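Local coordinates for cytochrome c-555 (Chlorobium tepidum, PDB 4J20), which carries electrons through a single covalently bound heme, although its exact role in green bacterial photosynthesis is not established, at residues N45-K50 and N78-M83. The protein carries 2 engineered substitutions. Sequence-based numbering, arbitrary orientation. Where two conformers were deposited one is given.
Sequences NTLVSK and NAVAYM. With HEB (heme b/c), chain I; SO4 (sulfate ion), chain C.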
ATOM      1  N   ASN A  45       8.626   7.220   1.910  1.00 13.27           N
ATOM      2  CA  ASN A  45       9.780   6.502   1.431  1.00 14.58           C
ATOM      3  C   ASN A  45       9.813   5.075   1.993  1.00 13.95           C
ATOM      4  O   ASN A  45      10.006   4.115   1.255  1.00 14.24           O
ATOM      5  CB  ASN A  45      11.066   7.263   1.732  1.00 17.67           C
ATOM      6  CG  ASN A  45      12.266   6.588   1.136  1.00 22.38           C
ATOM      7  OD1 ASN A  45      13.050   5.961   1.832  1.00 28.17           O
ATOM      8  ND2 ASN A  45      12.369   6.648  -0.175  1.00 28.25           N
ATOM      9  N   THR A  46       9.607   4.942   3.287  1.00 12.75           N
ATOM     10  CA  THR A  46       9.624   3.636   3.934  1.00 13.41           C
ATOM     11  C   THR A  46       8.398   2.830   3.500  1.00 12.07           C
ATOM     12  O   THR A  46       8.533   1.646   3.190  1.00 11.88           O
ATOM     13  CB  THR A  46       9.639   3.783   5.429  1.00 13.26           C
ATOM     14  OG1 THR A  46      10.920   4.304   5.796  1.00 15.39           O
ATOM     15  CG2 THR A  46       9.421   2.471   6.121  1.00 14.03           C
ATOM     16  N   LEU A  47       7.195   3.436   3.480  1.00 11.27           N
ATOM     17  CA  LEU A  47       6.036   2.653   3.070  1.00 10.89           C
ATOM     18  C   LEU A  47       6.212   2.074   1.668  1.00 11.62           C
ATOM     19  O   LEU A  47       5.871   0.914   1.417  1.00 11.16           O
ATOM     20  CB  LEU A  47       4.748   3.510   3.119  1.00 10.85           C
ATOM     21  CG  LEU A  47       4.290   3.929   4.506  1.00 10.61           C
ATOM     22  CD1 LEU A  47       3.108   4.852   4.439  1.00 13.58           C
ATOM     23  CD2 LEU A  47       3.940   2.723   5.352  1.00 13.15           C
ATOM     24  N   VAL A  48       6.643   2.908   0.750  1.00 10.05           N
ATOM     25  CA  VAL A  48       6.827   2.465  -0.630  1.00 11.58           C
ATOM     26  C   VAL A  48       7.956   1.416  -0.721  1.00 11.35           C
ATOM     27  O   VAL A  48       7.821   0.408  -1.441  1.00 11.66           O
ATOM     28  CB  VAL A  48       7.054   3.660  -1.560  1.00 11.83           C
ATOM     29  CG1 VAL A  48       7.347   3.154  -2.985  1.00 13.18           C
ATOM     30  CG2 VAL A  48       5.829   4.587  -1.543  1.00 13.21           C
ATOM     31  N   SER A  49       9.070   1.632  -0.018  1.00 12.08           N
ATOM     32  CA  SER A  49      10.161   0.667  -0.063  0.50 12.12           C
ATOM     33  C   SER A  49       9.709  -0.692   0.443  1.00 12.64           C
ATOM     34  O   SER A  49      10.020  -1.754  -0.159  1.00 13.62           O
ATOM     35  CB  SER A  49      11.331   1.147   0.788  0.50 13.93           C
ATOM     36  OG  SER A  49      12.340   0.142   0.827  0.50 12.18           O
ATOM     37  N   LYS A  50       8.968  -0.710   1.540  1.00 11.31           N
ATOM     38  CA  LYS A  50       8.521  -1.988   2.078  0.80 11.39           C
ATOM     39  C   LYS A  50       7.501  -2.623   1.152  1.00 11.73           C
ATOM     40  O   LYS A  50       7.431  -3.874   1.070  1.00 13.25           O
ATOM     41  CB  LYS A  50       7.962  -1.798   3.476  0.80 14.07           C
ATOM     42  CG  LYS A  50       9.089  -1.499   4.508  0.80 16.63           C
ATOM     43  CD  LYS A  50       8.549  -1.110   5.879  0.80 20.24           C
ATOM     44  CE  LYS A  50       7.896  -2.278   6.605  0.80 16.76           C
ATOM     45  NZ  LYS A  50       7.265  -1.802   7.885  0.80 22.66           N
ATOM     46  N   ASN A  78       2.477   5.027  -6.287  1.00 11.20           N
ATOM     47  CA  ASN A  78       1.263   5.794  -6.513  1.00 10.55           C
ATOM     48  C   ASN A  78       0.075   5.152  -5.811  1.00 10.27           C
ATOM     49  O   ASN A  78      -0.788   5.841  -5.247  1.00 10.51           O
ATOM     50  CB  ASN A  78       0.971   6.008  -8.001  1.00 11.71           C
ATOM     51  CG  ASN A  78       1.950   6.950  -8.647  1.00 13.87           C
ATOM     52  OD1 ASN A  78       2.604   7.738  -7.980  1.00 16.61           O
ATOM     53  ND2 ASN A  78       2.056   6.880  -9.959  1.00 15.65           N
ATOM     54  N   ALA A  79       0.018   3.813  -5.842  1.00 10.03           N
ATOM     55  CA  ALA A  79      -1.019   3.085  -5.108  1.00  9.66           C
ATOM     56  C   ALA A  79      -0.889   3.312  -3.601  1.00 10.02           C
ATOM     57  O   ALA A  79      -1.911   3.501  -2.911  1.00 10.63           O
ATOM     58  CB  ALA A  79      -0.968   1.616  -5.442  1.00 11.56           C
ATOM     59  N   VAL A  80       0.339   3.329  -3.073  1.00 10.04           N
ATOM     60  CA  VAL A  80       0.523   3.616  -1.652  1.00 10.67           C
ATOM     61  C   VAL A  80      -0.010   5.004  -1.346  1.00 10.64           C
ATOM     62  O   VAL A  80      -0.697   5.230  -0.340  1.00 10.40           O
ATOM     63  CB  VAL A  80       2.026   3.488  -1.239  1.00  9.62           C
ATOM     64  CG1 VAL A  80       2.210   3.936   0.213  1.00 11.77           C
ATOM     65  CG2 VAL A  80       2.550   2.058  -1.427  1.00 10.14           C
ATOM     66  N   ALA A  81       0.279   5.980  -2.208  1.00 10.63           N
ATOM     67  CA  ALA A  81      -0.185   7.356  -2.002  1.00 11.08           C
ATOM     68  C   ALA A  81      -1.694   7.407  -1.945  1.00 10.93           C
ATOM     69  O   ALA A  81      -2.267   8.114  -1.121  1.00 11.51           O
ATOM     70  CB  ALA A  81       0.356   8.277  -3.093  1.00 11.97           C
ATOM     71  N   TYR A  82      -2.340   6.647  -2.838  1.00 11.28           N
ATOM     72  CA  TYR A  82      -3.781   6.571  -2.787  1.00 10.98           C
ATOM     73  C   TYR A  82      -4.277   5.997  -1.460  1.00 10.67           C
ATOM     74  O   TYR A  82      -5.156   6.558  -0.802  1.00 11.54           O
ATOM     75  CB  TYR A  82      -4.296   5.729  -3.958  1.00 12.06           C
ATOM     76  CG  TYR A  82      -5.780   5.549  -3.911  1.00 11.66           C
ATOM     77  CD1 TYR A  82      -6.634   6.594  -4.225  1.00 13.92           C
ATOM     78  CD2 TYR A  82      -6.331   4.361  -3.476  1.00 13.40           C
ATOM     79  CE1 TYR A  82      -8.003   6.444  -4.131  1.00 16.10           C
ATOM     80  CE2 TYR A  82      -7.744   4.223  -3.346  1.00 15.95           C
ATOM     81  CZ  TYR A  82      -8.534   5.260  -3.709  1.00 16.75           C
ATOM     82  OH  TYR A  82      -9.922   5.110  -3.627  1.00 20.90           O
ATOM     83  N   MET A  83      -3.697   4.876  -1.056  1.00  9.58           N
ATOM     84  CA  MET A  83      -4.096   4.214   0.203  1.00 10.72           C
ATOM     85  C   MET A  83      -3.918   5.150   1.403  1.00 10.00           C
ATOM     86  O   MET A  83      -4.821   5.262   2.259  1.00 11.96           O
ATOM     87  CB  MET A  83      -3.254   2.982   0.407  1.00 10.70           C
ATOM     88  CG  MET A  83      -3.533   1.911  -0.651  1.00 10.95           C
ATOM     89  SD  MET A  83      -2.323   0.564  -0.720  1.00 10.74           S
ATOM     90  CE  MET A  83      -2.676  -0.250   0.829  1.00 11.07           C
TER
HETATM   91 FE   HEB I 107      -0.089  -4.618   1.201  1.00  9.31          FE
HETATM   92  CHA HEB I 107       0.995  -3.854   4.330  1.00  9.41           C
HETATM   93  CHB HEB I 107       0.701  -1.449   0.152  1.00  8.32           C
HETATM   94  CHC HEB I 107      -1.003  -5.423  -1.967  1.00 10.13           C
HETATM   95  CHD HEB I 107      -1.141  -7.670   2.283  1.00 10.48           C
HETATM   96  NA  HEB I 107       0.714  -2.986   2.064  1.00  8.96           N
HETATM   97  C1A HEB I 107       1.073  -2.847   3.407  1.00  9.09           C
HETATM   98  C2A HEB I 107       1.526  -1.499   3.616  1.00  9.23           C
HETATM   99  C3A HEB I 107       1.413  -0.844   2.466  1.00  8.49           C
HETATM  100  C4A HEB I 107       0.910  -1.756   1.487  1.00  8.64           C
HETATM  101  CMA HEB I 107       1.763   0.608   2.181  1.00 10.21           C
HETATM  102  CAA HEB I 107       1.983  -0.964   4.973  1.00 10.28           C
HETATM  103  CBA HEB I 107       3.511  -0.878   5.052  1.00 10.69           C
HETATM  104  CGA HEB I 107       4.047  -0.445   6.394  1.00 11.49           C
HETATM  105  O1A HEB I 107       3.282  -0.313   7.394  1.00 12.14           O
HETATM  106  O2A HEB I 107       5.292  -0.285   6.459  1.00 14.43           O
HETATM  107  NB  HEB I 107      -0.157  -3.636  -0.554  1.00  9.52           N
HETATM  108  C1B HEB I 107       0.252  -2.328  -0.803  1.00  8.56           C
HETATM  109  C2B HEB I 107       0.170  -2.047  -2.205  1.00  8.92           C
HETATM  110  C3B HEB I 107      -0.329  -3.145  -2.800  1.00  9.53           C
HETATM  111  C4B HEB I 107      -0.525  -4.163  -1.794  1.00  8.64           C
HETATM  112  CMB HEB I 107       0.498  -0.689  -2.771  1.00  9.90           C
HETATM  113  CAB HEB I 107      -0.645  -3.398  -4.253  1.00  9.70           C
HETATM  114  CBB HEB I 107       0.527  -3.074  -5.193  1.00 11.50           C
HETATM  115  NC  HEB I 107      -0.938  -6.215   0.361  1.00  9.71           N
HETATM  116  C1C HEB I 107      -1.213  -6.366  -0.989  1.00  9.20           C
HETATM  117  C2C HEB I 107      -1.771  -7.675  -1.229  1.00  9.88           C
HETATM  118  C3C HEB I 107      -1.868  -8.274  -0.037  1.00 10.14           C
HETATM  119  C4C HEB I 107      -1.312  -7.414   0.949  1.00  9.54           C
HETATM  120  CMC HEB I 107      -2.276  -8.124  -2.599  1.00 11.44           C
HETATM  121  CAC HEB I 107      -2.466  -9.637   0.297  1.00 11.46           C
HETATM  122  CBC HEB I 107      -1.868 -10.844  -0.424  1.00 12.42           C
HETATM  123  ND  HEB I 107      -0.062  -5.577   2.971  1.00  9.70           N
HETATM  124  C1D HEB I 107      -0.544  -6.858   3.209  1.00  9.48           C
HETATM  125  C2D HEB I 107      -0.397  -7.198   4.581  1.00  9.64           C
HETATM  126  C3D HEB I 107       0.240  -6.058   5.200  1.00 10.87           C
HETATM  127  C4D HEB I 107       0.420  -5.087   4.155  1.00  9.97           C
HETATM  128  CMD HEB I 107      -0.785  -8.476   5.283  1.00 11.27           C
HETATM  129  CAD HEB I 107       0.613  -5.890   6.663  1.00 11.13           C
HETATM  130  CBD HEB I 107       1.994  -6.483   7.029  1.00 12.31           C
HETATM  131  CGD HEB I 107       2.300  -6.254   8.457  1.00 13.08           C
HETATM  132  O1D HEB I 107       2.415  -5.082   8.848  1.00 15.70           O
HETATM  133  O2D HEB I 107       2.379  -7.188   9.217  1.00 15.01           O
HETATM  134  S   SO4 C 101       8.858  10.860   3.617  1.00 26.22           S
HETATM  135  O1  SO4 C 101       9.321  10.172   2.398  1.00 26.51           O
HETATM  136  O2  SO4 C 101       9.334  12.236   3.597  1.00 21.23           O
HETATM  137  O3  SO4 C 101       7.345  10.901   3.595  1.00 30.13           O
HETATM  138  O4  SO4 C 101       9.467  10.015   4.692  1.00 29.34           O
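Two helices of the class I cytochrome c fold, 44-53 and the C-terminal 73-85, meet beside an edge of the heme where Val80 of the second packs against Leu47 and Val48 of the first. The backbones come nearest at Val48 and Val80, whose CA atoms lie 6.5 Å apart. Val80 directs its CB at the facing helix. With CG1 anti to the backbone N (chi1 174°), that methyl lies between Leu47 CB and the heme methyl CMA. Val80 CG2 rests on the heme methyl CMB, 3.7 Å away. Val48 comes in obliquely with one branch, its CG2 lying 4.0 Å from Val80 CB. An alanine in place of Val80 would probably open a gap between Leu47, Val48 and the heme methyls CMA and CMB, leaving that edge of the porphyrin less firmly packed. Leu47 also serves the heme, its CD2 lying against the propionate carbon CGA. One turn on, Lys50, in one of its two conformers, bends at chi3 and donates a hydrogen bond from NZ to propionate O2A at 2.9 Å, there probably offsetting the carboxylate's charge; the same lysine makes a cation-pi contact with Tyr55. Met83 brings SD and CE to the heme near CHB. Helix 5-15 packs beside helix 73-85, where Ala79 touches Thr11 and Met83 touches Tyr12, whereas Met44 and Ser51 extend the contact of helix 44-53 with Val80.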